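Local coordinates for protein glucosamine--fructose-6-phosphate aminotransferase [isomerizing] (Francisella tularensis subsp. tularensis, PDB 3TBF) that probably forms the isomerase part of an enzyme that makes glucosamine 6-phosphate from fructose 6-phosphate, with glutamine as the nitrogen source, at residues A246-E251 with L346-V351; E17-P22 with K212-I217; C62-N67 with K165-Q170; Y239-E244 with V339-L344. All blocks are in the same frame, centred on the assembly; numbering follows the deposited sequence.

Contact 1: residues A246-E251 with L346-V351; sequences ALKLKE and LLSYHV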
loop_
_atom_site.group_PDB
_atom_site.type_symbol
_atom_site.label_atom_id
_atom_site.label_comp_id
_atom_site.label_asym_id
_atom_site.label_seq_id
_atom_site.Cartn_x
_atom_site.Cartn_y
_atom_site.Cartn_z
ATOM N N ALA A 246 -11.619 6.961 -0.057
ATOM C CA ALA A 246 -11.136 7.477 1.238
ATOM C C ALA A 246 -10.331 8.703 1.019
ATOM O O ALA A 246 -10.410 9.620 1.798
ATOM C CB ALA A 246 -10.309 6.420 2.016
ATOM N N LEU A 247 -9.532 8.716 -0.030
ATOM C CA LEU A 247 -8.739 9.880 -0.348
ATOM C C LEU A 247 -9.633 11.067 -0.603
ATOM O O LEU A 247 -9.347 12.151 -0.131
ATOM C CB LEU A 247 -7.883 9.606 -1.584
ATOM C CG LEU A 247 -7.096 10.785 -2.141
ATOM C CD1 LEU A 247 -6.094 11.212 -1.004
ATOM C CD2 LEU A 247 -6.388 10.414 -3.465
ATOM N N LYS A 248 -10.722 10.900 -1.357
ATOM C CA LYS A 248 -11.608 12.084 -1.596
ATOM C C LYS A 248 -12.214 12.583 -0.277
ATOM O O LYS A 248 -12.260 13.782 -0.036
ATOM C CB LYS A 248 -12.759 11.860 -2.563
ATOM C CG LYS A 248 -12.473 11.236 -3.928
ATOM C CD LYS A 248 -11.745 12.118 -4.882
ATOM C CE LYS A 248 -10.232 12.104 -4.678
ATOM N NZ LYS A 248 -9.526 12.129 -6.023
ATOM N N LEU A 249 -12.713 11.685 0.544
ATOM C CA LEU A 249 -13.376 12.114 1.761
ATOM C C LEU A 249 -12.428 12.876 2.642
ATOM O O LEU A 249 -12.771 13.924 3.167
ATOM C CB LEU A 249 -13.944 10.918 2.524
ATOM C CG LEU A 249 -14.842 11.288 3.699
ATOM C CD1 LEU A 249 -15.948 12.090 3.186
ATOM C CD2 LEU A 249 -15.349 10.024 4.422
ATOM N N LYS A 250 -11.223 12.358 2.779
ATOM C CA LYS A 250 -10.200 12.948 3.610
ATOM C C LYS A 250 -9.808 14.324 3.066
ATOM O O LYS A 250 -9.771 15.321 3.800
ATOM C CB LYS A 250 -9.014 11.966 3.594
ATOM C CG LYS A 250 -7.808 12.292 4.386
ATOM C CD LYS A 250 -6.872 11.078 4.538
ATOM C CE LYS A 250 -6.755 10.202 3.267
ATOM N NZ LYS A 250 -5.686 9.157 3.368
ATOM N N GLU A 251 -9.573 14.369 1.763
ATOM C CA GLU A 251 -9.034 15.528 1.056
ATOM C C GLU A 251 -9.938 16.735 1.119
ATOM O O GLU A 251 -9.431 17.840 1.114
ATOM C CB GLU A 251 -8.842 15.176 -0.439
ATOM C CG GLU A 251 -7.766 15.917 -1.245
ATOM C CD GLU A 251 -7.446 15.229 -2.630
ATOM O OE1 GLU A 251 -8.215 14.358 -3.101
ATOM O OE2 GLU A 251 -6.407 15.558 -3.257
ATOM N N LEU A 346 -19.559 11.473 -4.986
ATOM C CA LEU A 346 -20.729 12.231 -4.549
ATOM C C LEU A 346 -20.806 12.284 -3.022
ATOM O O LEU A 346 -21.162 13.302 -2.429
ATOM C CB LEU A 346 -21.992 11.638 -5.131
ATOM C CG LEU A 346 -22.270 11.900 -6.626
ATOM C CD1 LEU A 346 -23.566 11.212 -7.131
ATOM C CD2 LEU A 346 -22.396 13.351 -6.921
ATOM N N LEU A 347 -20.403 11.210 -2.387
ATOM C CA LEU A 347 -20.398 11.145 -0.961
ATOM C C LEU A 347 -19.476 12.176 -0.435
ATOM O O LEU A 347 -19.796 12.880 0.529
ATOM C CB LEU A 347 -19.944 9.778 -0.490
ATOM C CG LEU A 347 -20.008 9.563 1.055
ATOM C CD1 LEU A 347 -21.408 9.832 1.651
ATOM C CD2 LEU A 347 -19.504 8.177 1.453
ATOM N N SER A 348 -18.307 12.271 -1.036
ATOM C CA SER A 348 -17.322 13.164 -0.497
ATOM C C SER A 348 -17.728 14.596 -0.756
ATOM O O SER A 348 -17.463 15.460 0.070
ATOM C CB SER A 348 -15.904 12.889 -1.045
ATOM O OG SER A 348 -15.781 13.441 -2.355
ATOM N N TYR A 349 -18.387 14.844 -1.880
ATOM C CA TYR A 349 -18.919 16.172 -2.146
ATOM C C TYR A 349 -19.935 16.587 -1.107
ATOM O O TYR A 349 -19.791 17.618 -0.481
ATOM C CB TYR A 349 -19.534 16.259 -3.537
ATOM C CG TYR A 349 -20.262 17.566 -3.761
ATOM C CD1 TYR A 349 -19.570 18.739 -4.101
ATOM C CD2 TYR A 349 -21.663 17.637 -3.617
ATOM C CE1 TYR A 349 -20.252 19.953 -4.309
ATOM C CE2 TYR A 349 -22.347 18.843 -3.804
ATOM C CZ TYR A 349 -21.635 20.001 -4.147
ATOM O OH TYR A 349 -22.330 21.163 -4.313
ATOM N N HIS A 350 -20.960 15.795 -0.904
ATOM C CA HIS A 350 -21.968 16.181 0.069
ATOM C C HIS A 350 -21.497 16.262 1.527
ATOM O O HIS A 350 -21.972 17.119 2.269
ATOM C CB HIS A 350 -23.140 15.253 -0.020
ATOM C CG HIS A 350 -23.905 15.420 -1.284
ATOM N ND1 HIS A 350 -24.552 16.591 -1.612
ATOM C CD2 HIS A 350 -24.111 14.573 -2.315
ATOM C CE1 HIS A 350 -25.154 16.445 -2.781
ATOM N NE2 HIS A 350 -24.906 15.226 -3.225
ATOM N N VAL A 351 -20.555 15.401 1.941
ATOM C CA VAL A 351 -20.096 15.437 3.305
ATOM C C VAL A 351 -19.278 16.699 3.490
ATOM O O VAL A 351 -19.324 17.324 4.548
ATOM C CB VAL A 351 -19.334 14.188 3.635
ATOM C CG1 VAL A 351 -18.563 14.314 4.963
ATOM C CG2 VAL A 351 -20.308 13.043 3.624
#
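NZ of K248, the lysine whose CB rests on the side chain of S348, is gripped by several groups beyond the two segments: a salt bridge to E244 OE2 and hydrogen bonds to T64 OG1 and to the carbonyl O of S163. A longer ion pair joins K248 NZ to E251 OE1 at 3.9 Å. The first methylene faces the partner helix, with K248 CB 3.4 Å from S348 OG, and the bent chain then carries the ammonium group away. S348 is small enough to let the backbones come close, its CB lying 3.8 Å from L249 N and its CA only 4.7 Å from L249 CA. With chi1 at 78°, its hydroxyl turns back to bond Q345 O on its own helix. One turn on along helix 335-355, V351 CG1 meets L249 CD1 at 3.9 Å, the two apolar side chains crossing at a slant. The segments run nearly parallel, their axes 8.6 Å and 12° apart. Both helices, of the second SIS domain, lie side by side against its parallel sheet, L249 resting on T230 and F232 of strand 229-234; V351 packs on S221 of helix 214-221 and S348 on M14 of helix 13-19.

Contact 2: residues E17-P22 with K212-I217; sequences EIYEQP and KLDTEI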
loop_
_atom_site.group_PDB
_atom_site.type_symbol
_atom_site.label_atom_id
_atom_site.label_comp_id
_atom_site.label_asym_id
_atom_site.label_seq_id
_atom_site.Cartn_x
_atom_site.Cartn_y
_atom_site.Cartn_z
ATOM N N GLU A 17 -17.953 18.699 -12.485
ATOM C CA GLU A 17 -16.969 17.788 -13.008
ATOM C C GLU A 17 -17.391 16.379 -12.773
ATOM O O GLU A 17 -17.142 15.514 -13.591
ATOM C CB GLU A 17 -15.592 18.089 -12.447
ATOM C CG GLU A 17 -14.951 19.292 -13.189
ATOM C CD GLU A 17 -14.023 20.174 -12.322
ATOM O OE1 GLU A 17 -13.350 19.638 -11.406
ATOM O OE2 GLU A 17 -13.958 21.409 -12.576
ATOM N N ILE A 18 -18.059 16.129 -11.670
ATOM C CA ILE A 18 -18.566 14.805 -11.437
ATOM C C ILE A 18 -19.595 14.512 -12.506
ATOM O O ILE A 18 -19.624 13.407 -13.034
ATOM C CB ILE A 18 -19.199 14.701 -10.079
ATOM C CG1 ILE A 18 -18.119 14.697 -9.012
ATOM C CG2 ILE A 18 -19.979 13.470 -9.983
ATOM C CD1 ILE A 18 -18.645 14.855 -7.620
ATOM N N TYR A 19 -20.399 15.515 -12.849
ATOM C CA TYR A 19 -21.436 15.339 -13.869
ATOM C C TYR A 19 -20.943 15.393 -15.289
ATOM O O TYR A 19 -21.710 15.066 -16.151
ATOM C CB TYR A 19 -22.582 16.325 -13.704
ATOM C CG TYR A 19 -23.597 15.827 -12.725
ATOM C CD1 TYR A 19 -23.408 15.980 -11.371
ATOM C CD2 TYR A 19 -24.758 15.217 -13.154
ATOM C CE1 TYR A 19 -24.358 15.537 -10.460
ATOM C CE2 TYR A 19 -25.716 14.787 -12.259
ATOM C CZ TYR A 19 -25.508 14.957 -10.901
ATOM O OH TYR A 19 -26.430 14.489 -9.981
ATOM N N GLU A 20 -19.681 15.762 -15.528
ATOM C CA GLU A 20 -19.114 15.686 -16.878
ATOM C C GLU A 20 -18.578 14.296 -17.192
ATOM O O GLU A 20 -18.124 14.021 -18.282
ATOM C CB GLU A 20 -17.942 16.630 -16.994
ATOM C CG GLU A 20 -18.258 18.083 -17.228
ATOM C CD GLU A 20 -16.971 18.900 -17.483
ATOM O OE1 GLU A 20 -16.268 19.277 -16.513
ATOM O OE2 GLU A 20 -16.655 19.143 -18.665
ATOM N N GLN A 21 -18.592 13.391 -16.228
ATOM C CA GLN A 21 -17.869 12.142 -16.412
ATOM C C GLN A 21 -18.409 11.271 -17.504
ATOM O O GLN A 21 -17.678 10.635 -18.197
ATOM C CB GLN A 21 -17.751 11.382 -15.080
ATOM C CG GLN A 21 -16.726 12.029 -14.188
ATOM C CD GLN A 21 -16.620 11.405 -12.870
ATOM O OE1 GLN A 21 -15.554 10.848 -12.483
ATOM N NE2 GLN A 21 -17.676 11.552 -12.100
ATOM N N PRO A 22 -19.706 11.235 -17.680
ATOM C CA PRO A 22 -20.203 10.454 -18.828
ATOM C C PRO A 22 -19.691 10.941 -20.179
ATOM O O PRO A 22 -19.321 10.138 -21.000
ATOM C CB PRO A 22 -21.723 10.629 -18.734
ATOM C CG PRO A 22 -21.934 10.799 -17.297
ATOM C CD PRO A 22 -20.811 11.725 -16.859
ATOM N N LYS A 212 -27.608 9.138 -10.673
ATOM C CA LYS A 212 -28.936 9.196 -10.093
ATOM C C LYS A 212 -28.972 9.061 -8.605
ATOM O O LYS A 212 -29.967 9.452 -8.007
ATOM C CB LYS A 212 -29.834 8.092 -10.641
ATOM C CG LYS A 212 -30.862 8.576 -11.589
ATOM C CD LYS A 212 -30.255 9.159 -12.867
ATOM C CE LYS A 212 -31.162 8.845 -14.094
ATOM N NZ LYS A 212 -32.009 9.979 -14.437
ATOM N N LEU A 213 -27.915 8.503 -7.999
ATOM C CA LEU A 213 -27.918 8.300 -6.559
ATOM C C LEU A 213 -27.626 9.575 -5.789
ATOM O O LEU A 213 -27.594 9.576 -4.548
ATOM C CB LEU A 213 -26.914 7.225 -6.179
ATOM C CG LEU A 213 -27.063 5.867 -6.841
ATOM C CD1 LEU A 213 -25.978 4.976 -6.253
ATOM C CD2 LEU A 213 -28.472 5.252 -6.599
ATOM N N ASP A 214 -27.404 10.654 -6.520
ATOM C CA ASP A 214 -27.026 11.952 -5.935
ATOM C C ASP A 214 -27.905 12.348 -4.747
ATOM O O ASP A 214 -27.417 12.532 -3.617
ATOM C CB ASP A 214 -27.031 12.996 -7.047
ATOM C CG ASP A 214 -26.529 14.353 -6.630
ATOM O OD1 ASP A 214 -26.321 14.627 -5.470
ATOM O OD2 ASP A 214 -26.387 15.225 -7.517
ATOM N N THR A 215 -29.205 12.428 -4.981
ATOM C CA THR A 215 -30.174 12.846 -3.974
ATOM C C THR A 215 -30.142 11.945 -2.744
ATOM O O THR A 215 -30.062 12.460 -1.616
ATOM C CB THR A 215 -31.606 12.937 -4.618
ATOM O OG1 THR A 215 -31.617 14.016 -5.580
ATOM C CG2 THR A 215 -32.700 13.147 -3.571
ATOM N N GLU A 216 -30.172 10.623 -2.922
ATOM C CA GLU A 216 -30.061 9.713 -1.769
ATOM C C GLU A 216 -28.724 9.871 -1.020
ATOM O O GLU A 216 -28.689 9.763 0.224
ATOM C CB GLU A 216 -30.175 8.260 -2.207
ATOM C CG GLU A 216 -31.572 7.676 -2.062
ATOM C CD GLU A 216 -32.042 6.819 -3.229
ATOM O OE1 GLU A 216 -31.383 6.716 -4.309
ATOM O OE2 GLU A 216 -33.145 6.255 -3.053
ATOM N N ILE A 217 -27.637 10.121 -1.757
ATOM C CA ILE A 217 -26.342 10.307 -1.094
ATOM C C ILE A 217 -26.322 11.603 -0.302
ATOM O O ILE A 217 -25.753 11.643 0.809
ATOM C CB ILE A 217 -25.163 10.218 -2.044
ATOM C CG1 ILE A 217 -25.035 8.783 -2.563
ATOM C CG2 ILE A 217 -23.904 10.631 -1.357
ATOM C CD1 ILE A 217 -24.331 8.700 -3.881
#
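A single hydrogen bond makes this contact, a surface bridge from Y19, near the turn between helices 13-19 and 21-30, to D214 in the first turn of helix 214-221. Little else meets: the nearest CA atoms, those of Y19 and D214, are 10.3 Å apart, so the long phenol spans most of the distance. Y19 OH donates to D214 OD2 at 2.6 Å, a short bond that uses the anti lone pair of that oxygen, the one turned away from OD1. OD2 lies near the ring plane, at the edge of the phenol, while the carboxylate plane is twisted 47° from the ring. The aspartate reaches the hydroxyl because CG stands opposite its backbone N (chi1 -174°), and its CB comes within 3.3 Å of Y19 OH. OD1 accepts from H350 NE2, so the two carboxylate oxygens serve different helices; both bonds would be expected to stabilise the negative charge. On the Y19 side, Q21 NE2 bonds back to I18 O at 2.8 Å, meeting a carbonyl lone pair in plane, and its amide also reaches Q345 and T168. L213, just before helix 214-221, and I217 within it pack on strand 324-328, an outermost strand of the second five-stranded parallel sheet, whose 2-1-3-4-5 strand order is that of the SIS fold.

Contact 3: residues C62-N67 with K165-Q170; sequences CGTSYN and KAFTTQ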
loop_
_atom_site.group_PDB
_atom_site.type_symbol
_atom_site.label_atom_id
_atom_site.label_comp_id
_atom_site.label_asym_id
_atom_site.label_seq_id
_atom_site.Cartn_x
_atom_site.Cartn_y
_atom_site.Cartn_z
ATOM N N CYS A 62 1.519 9.385 -8.406
ATOM C CA CYS A 62 1.206 9.739 -7.065
ATOM C C CYS A 62 -0.275 10.095 -6.875
ATOM O O CYS A 62 -0.983 10.387 -7.845
ATOM C CB CYS A 62 2.176 10.801 -6.576
ATOM S SG CYS A 62 1.735 12.344 -7.123
ATOM N N GLY A 63 -0.762 9.916 -5.648
ATOM C CA GLY A 63 -2.089 10.278 -5.265
ATOM C C GLY A 63 -3.122 9.487 -6.008
ATOM O O GLY A 63 -3.029 8.306 -6.164
ATOM N N THR A 64 -4.103 10.190 -6.524
ATOM C CA THR A 64 -5.201 9.607 -7.235
ATOM C C THR A 64 -4.757 8.826 -8.463
ATOM O O THR A 64 -5.361 7.784 -8.787
ATOM C CB THR A 64 -6.150 10.743 -7.652
ATOM O OG1 THR A 64 -6.957 11.062 -6.523
ATOM C CG2 THR A 64 -7.041 10.347 -8.754
ATOM N N SER A 65 -3.742 9.333 -9.158
ATOM C CA SER A 65 -3.196 8.645 -10.312
ATOM C C SER A 65 -2.532 7.304 -9.909
ATOM O O SER A 65 -2.571 6.310 -10.636
ATOM C CB SER A 65 -2.213 9.578 -11.036
ATOM O OG SER A 65 -2.908 10.774 -11.523
ATOM N N TYR A 66 -1.981 7.243 -8.711
ATOM C CA TYR A 66 -1.449 5.999 -8.242
ATOM C C TYR A 66 -2.583 5.022 -7.944
ATOM O O TYR A 66 -2.493 3.849 -8.307
ATOM C CB TYR A 66 -0.533 6.232 -7.045
ATOM C CG TYR A 66 -0.139 5.033 -6.256
ATOM C CD1 TYR A 66 0.889 4.224 -6.681
ATOM C CD2 TYR A 66 -0.775 4.740 -5.068
ATOM C CE1 TYR A 66 1.276 3.129 -5.949
ATOM C CE2 TYR A 66 -0.419 3.654 -4.309
ATOM C CZ TYR A 66 0.609 2.856 -4.747
ATOM O OH TYR A 66 0.947 1.763 -3.992
ATOM N N ASN A 67 -3.664 5.500 -7.348
ATOM C CA ASN A 67 -4.827 4.649 -7.169
ATOM C C ASN A 67 -5.371 4.104 -8.495
ATOM O O ASN A 67 -5.759 2.944 -8.576
ATOM C CB ASN A 67 -5.889 5.400 -6.406
ATOM C CG ASN A 67 -5.426 5.782 -5.019
ATOM O OD1 ASN A 67 -4.525 5.178 -4.492
ATOM N ND2 ASN A 67 -5.998 6.845 -4.458
ATOM N N LYS A 165 -13.137 13.604 -12.671
ATOM C CA LYS A 165 -13.104 13.108 -14.025
ATOM C C LYS A 165 -11.711 12.713 -14.502
ATOM O O LYS A 165 -11.572 11.887 -15.393
ATOM C CB LYS A 165 -13.775 14.095 -14.950
ATOM C CG LYS A 165 -13.014 15.351 -15.123
ATOM C CD LYS A 165 -13.822 16.410 -15.741
ATOM C CE LYS A 165 -12.931 17.637 -15.976
ATOM N NZ LYS A 165 -13.526 18.561 -17.007
ATOM N N ALA A 166 -10.664 13.257 -13.894
ATOM C CA ALA A 166 -9.296 12.833 -14.218
ATOM C C ALA A 166 -9.053 11.389 -13.775
ATOM O O ALA A 166 -8.299 10.683 -14.413
ATOM C CB ALA A 166 -8.306 13.722 -13.570
ATOM N N PHE A 167 -9.671 10.959 -12.683
ATOM C CA PHE A 167 -9.494 9.623 -12.224
ATOM C C PHE A 167 -10.223 8.601 -13.079
ATOM O O PHE A 167 -9.639 7.604 -13.477
ATOM C CB PHE A 167 -9.967 9.492 -10.791
ATOM C CG PHE A 167 -9.893 8.091 -10.261
ATOM C CD1 PHE A 167 -8.694 7.539 -9.914
ATOM C CD2 PHE A 167 -11.030 7.348 -10.095
ATOM C CE1 PHE A 167 -8.634 6.229 -9.379
ATOM C CE2 PHE A 167 -10.997 6.056 -9.570
ATOM C CZ PHE A 167 -9.808 5.476 -9.249
ATOM N N THR A 168 -11.495 8.853 -13.374
ATOM C CA THR A 168 -12.257 7.932 -14.172
ATOM C C THR A 168 -11.743 7.822 -15.600
ATOM O O THR A 168 -11.680 6.718 -16.108
ATOM C CB THR A 168 -13.739 8.249 -14.123
ATOM O OG1 THR A 168 -13.951 9.635 -14.421
ATOM C CG2 THR A 168 -14.301 7.870 -12.746
ATOM N N THR A 169 -11.331 8.940 -16.203
ATOM C CA THR A 169 -10.718 8.894 -17.509
ATOM C C THR A 169 -9.353 8.247 -17.515
ATOM O O THR A 169 -8.956 7.619 -18.525
ATOM C CB THR A 169 -10.618 10.288 -18.179
ATOM O OG1 THR A 169 -9.782 11.150 -17.415
ATOM C CG2 THR A 169 -11.992 10.917 -18.333
ATOM N N GLN A 170 -8.608 8.348 -16.405
ATOM C CA GLN A 170 -7.355 7.579 -16.332
ATOM C C GLN A 170 -7.637 6.099 -16.280
ATOM O O GLN A 170 -6.999 5.327 -16.983
ATOM C CB GLN A 170 -6.479 8.017 -15.191
ATOM C CG GLN A 170 -5.849 9.384 -15.422
ATOM C CD GLN A 170 -5.359 10.002 -14.122
ATOM O OE1 GLN A 170 -5.435 9.380 -13.071
ATOM N NE2 GLN A 170 -4.810 11.205 -14.199
#
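Within the first SIS domain, an alpha-beta fold built round a parallel sheet of order 2-1-3-4-5, T64, S65 and N67 of helix 63-80 pack against F167 and Q170 of helix 165-184. The first of these helices comes just after strand 56-61, and in related enzymes the turn between them lies beside the sugar-phosphate site. The segments run roughly parallel, crossing at -27°. F167 contributes the largest share of the packing: its CG is swung away from the backbone N (chi1 176°), which sends the ring across to T64. There CG2 of T64 sits 3.5 Å from F167 CD1, obliquely to the ring, and 3.7 Å from F167 CB. The other branch of that threonine is turned to the second SIS domain, where OG1, besides its lysine partner K248, bonds E244 OE2; N67 ND2 likewise bonds E244 OE1. A polar link lies beside the ring: S65 OG donates to Q170 OE1 at 3.3 Å, a long bond that arrives almost square to the C=O, the donor tilted 28° from the carbonyl plane. At the rim of the F167 ring and close to its plane, CE1 abuts the backbone carbon N67 C at 4.0 Å.

Contact 4: residues Y239-E244 with V339-L344; sequences YPIAIE and VFTIPL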
loop_
_atom_site.group_PDB
_atom_site.type_symbol
_atom_site.label_atom_id
_atom_site.label_comp_id
_atom_site.label_asym_id
_atom_site.label_seq_id
_atom_site.Cartn_x
_atom_site.Cartn_y
_atom_site.Cartn_z
ATOM N N TYR A 239 -10.487 -2.596 -4.074
ATOM C CA TYR A 239 -9.668 -2.121 -2.995
ATOM C C TYR A 239 -9.127 -0.753 -3.361
ATOM O O TYR A 239 -9.408 0.214 -2.649
ATOM C CB TYR A 239 -8.598 -3.157 -2.518
ATOM C CG TYR A 239 -7.521 -2.596 -1.598
ATOM C CD1 TYR A 239 -7.850 -1.767 -0.537
ATOM C CD2 TYR A 239 -6.173 -2.886 -1.806
ATOM C CE1 TYR A 239 -6.853 -1.204 0.309
ATOM C CE2 TYR A 239 -5.164 -2.333 -0.970
ATOM C CZ TYR A 239 -5.520 -1.491 0.081
ATOM O OH TYR A 239 -4.545 -0.960 0.906
ATOM N N PRO A 240 -8.426 -0.627 -4.503
ATOM C CA PRO A 240 -7.973 0.705 -4.898
ATOM C C PRO A 240 -9.112 1.686 -5.093
ATOM O O PRO A 240 -8.926 2.905 -4.959
ATOM C CB PRO A 240 -7.243 0.469 -6.214
ATOM C CG PRO A 240 -6.958 -0.980 -6.335
ATOM C CD PRO A 240 -7.884 -1.708 -5.355
ATOM N N ILE A 241 -10.289 1.206 -5.489
ATOM C CA ILE A 241 -11.422 2.108 -5.620
ATOM C C ILE A 241 -11.816 2.626 -4.224
ATOM O O ILE A 241 -12.131 3.814 -4.068
ATOM C CB ILE A 241 -12.595 1.406 -6.323
ATOM C CG1 ILE A 241 -12.218 1.087 -7.790
ATOM C CG2 ILE A 241 -13.958 2.202 -6.227
ATOM C CD1 ILE A 241 -11.679 2.203 -8.553
ATOM N N ALA A 242 -11.781 1.751 -3.213
ATOM C CA ALA A 242 -12.000 2.167 -1.820
ATOM C C ALA A 242 -10.969 3.177 -1.334
ATOM O O ALA A 242 -11.290 4.157 -0.658
ATOM C CB ALA A 242 -12.045 0.928 -0.869
ATOM N N ILE A 243 -9.715 2.928 -1.667
ATOM C CA ILE A 243 -8.633 3.853 -1.326
ATOM C C ILE A 243 -8.880 5.201 -1.957
ATOM O O ILE A 243 -8.639 6.230 -1.331
ATOM C CB ILE A 243 -7.317 3.370 -1.876
ATOM C CG1 ILE A 243 -6.847 2.113 -1.154
ATOM C CG2 ILE A 243 -6.225 4.462 -1.752
ATOM C CD1 ILE A 243 -5.537 1.645 -1.709
ATOM N N GLU A 244 -9.376 5.220 -3.198
ATOM C CA GLU A 244 -9.665 6.498 -3.837
ATOM C C GLU A 244 -10.834 7.187 -3.188
ATOM O O GLU A 244 -10.793 8.377 -2.991
ATOM C CB GLU A 244 -9.966 6.338 -5.308
ATOM C CG GLU A 244 -10.377 7.621 -5.969
ATOM C CD GLU A 244 -9.246 8.597 -6.243
ATOM O OE1 GLU A 244 -8.121 8.393 -5.765
ATOM O OE2 GLU A 244 -9.484 9.610 -6.947
ATOM N N VAL A 339 -17.750 2.792 -12.385
ATOM C CA VAL A 339 -19.108 3.097 -11.926
ATOM C C VAL A 339 -19.181 3.270 -10.402
ATOM O O VAL A 339 -19.766 4.221 -9.887
ATOM C CB VAL A 339 -20.105 2.089 -12.423
ATOM C CG1 VAL A 339 -21.563 2.393 -11.889
ATOM C CG2 VAL A 339 -20.120 2.080 -13.975
ATOM N N PHE A 340 -18.476 2.425 -9.671
ATOM C CA PHE A 340 -18.597 2.472 -8.235
ATOM C C PHE A 340 -17.861 3.674 -7.692
ATOM O O PHE A 340 -18.105 4.014 -6.535
ATOM C CB PHE A 340 -18.061 1.215 -7.622
ATOM C CG PHE A 340 -19.046 0.130 -7.553
ATOM C CD1 PHE A 340 -20.211 0.302 -6.814
ATOM C CD2 PHE A 340 -18.805 -1.080 -8.156
ATOM C CE1 PHE A 340 -21.130 -0.708 -6.711
ATOM C CE2 PHE A 340 -19.714 -2.080 -8.062
ATOM C CZ PHE A 340 -20.895 -1.902 -7.347
ATOM N N THR A 341 -16.946 4.276 -8.476
ATOM C CA THR A 341 -16.260 5.494 -8.056
ATOM C C THR A 341 -17.201 6.672 -7.876
ATOM O O THR A 341 -17.033 7.470 -6.956
ATOM C CB THR A 341 -15.121 5.915 -9.031
ATOM O OG1 THR A 341 -14.121 4.910 -9.029
ATOM C CG2 THR A 341 -14.400 7.137 -8.575
ATOM N N ILE A 342 -18.234 6.752 -8.719
ATOM C CA ILE A 342 -19.089 7.902 -8.750
ATOM C C ILE A 342 -19.796 8.193 -7.401
ATOM O O ILE A 342 -19.789 9.317 -6.940
ATOM C CB ILE A 342 -20.110 7.770 -9.866
ATOM C CG1 ILE A 342 -19.465 7.514 -11.262
ATOM C CG2 ILE A 342 -20.987 8.978 -9.922
ATOM C CD1 ILE A 342 -18.289 8.382 -11.720
ATOM N N PRO A 343 -20.429 7.191 -6.790
ATOM C CA PRO A 343 -21.079 7.383 -5.536
ATOM C C PRO A 343 -20.118 7.868 -4.483
ATOM O O PRO A 343 -20.508 8.617 -3.588
ATOM C CB PRO A 343 -21.552 5.948 -5.140
ATOM C CG PRO A 343 -21.469 5.100 -6.333
ATOM C CD PRO A 343 -20.783 5.881 -7.405
ATOM N N LEU A 344 -18.872 7.400 -4.549
ATOM C CA LEU A 344 -17.918 7.749 -3.563
ATOM C C LEU A 344 -17.532 9.204 -3.786
ATOM O O LEU A 344 -17.276 9.947 -2.838
ATOM C CB LEU A 344 -16.742 6.798 -3.655
ATOM C CG LEU A 344 -17.039 5.290 -3.507
ATOM C CD1 LEU A 344 -15.733 4.453 -3.430
ATOM C CD2 LEU A 344 -17.897 5.029 -2.267
#
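Apolar packing joins I241 to F340 and L344, with the isoleucine pointing at the facing helix. Its CG2 methyl does most of the touching: it lies 4.0 Å from L344 CD1 and 4.4 Å from F340 CB. L344 and I241 meet at about a right angle, and the same leucine methyl also rests against the isoleucine backbone, L344 CD1 being 3.7 Å from I241 O. F340 contributes mainly its first carbon, since its ring leads off to V282 of strand 278-283, a strand that L344 also covers. Both segments belong to the second SIS domain, on helices 238-253 and 335-355, which both pack on the second parallel sheet. Their axes here are 9.8 Å apart, inclined at a signed angle of -22°. Helix 335-355 is kinked at P343, whose nitrogen has no hydrogen to give to the turn before.

Contacts of methyl with hydroxyl centre on T341. Its OG1 lies 3.7 Å from I241 CD1 and 3.9 Å from I241 CG2, so both arms of the isoleucine border this one oxygen; chi1 and chi2 of I241, at -66° and -51°, fold CD1 round to it. The hydroxyl is nevertheless satisfied within its own helix, by P337 O. A further neighbour from the first SIS domain, F167, touches I241, T341 and E244.

The polar end of E244, on the same side of its helix as I241, is engaged outside this pair of segments, its carboxylate turned to the first SIS domain.

From the N terminus, residues 17-22 open the longest loop, which contact 2 closes at 212-217 after 189 intervening residues. Contact 3 lies wholly within that span, joining two helices of the first SIS domain. Beyond it, contacts 4 and 1 share helices 238-253 and 335-355 and cross: 239-244 and 246-251 come first, then their partners 339-344 and 346-351 in the same order, both pairs in the second SIS domain. E244 of contact 4 and K248 of contact 1 link the domains through T64 and N67 of contact 3. The N-terminal segment bonds to both, through E20 and Q21 to helix 165-184 and through Q21 to helix 335-355.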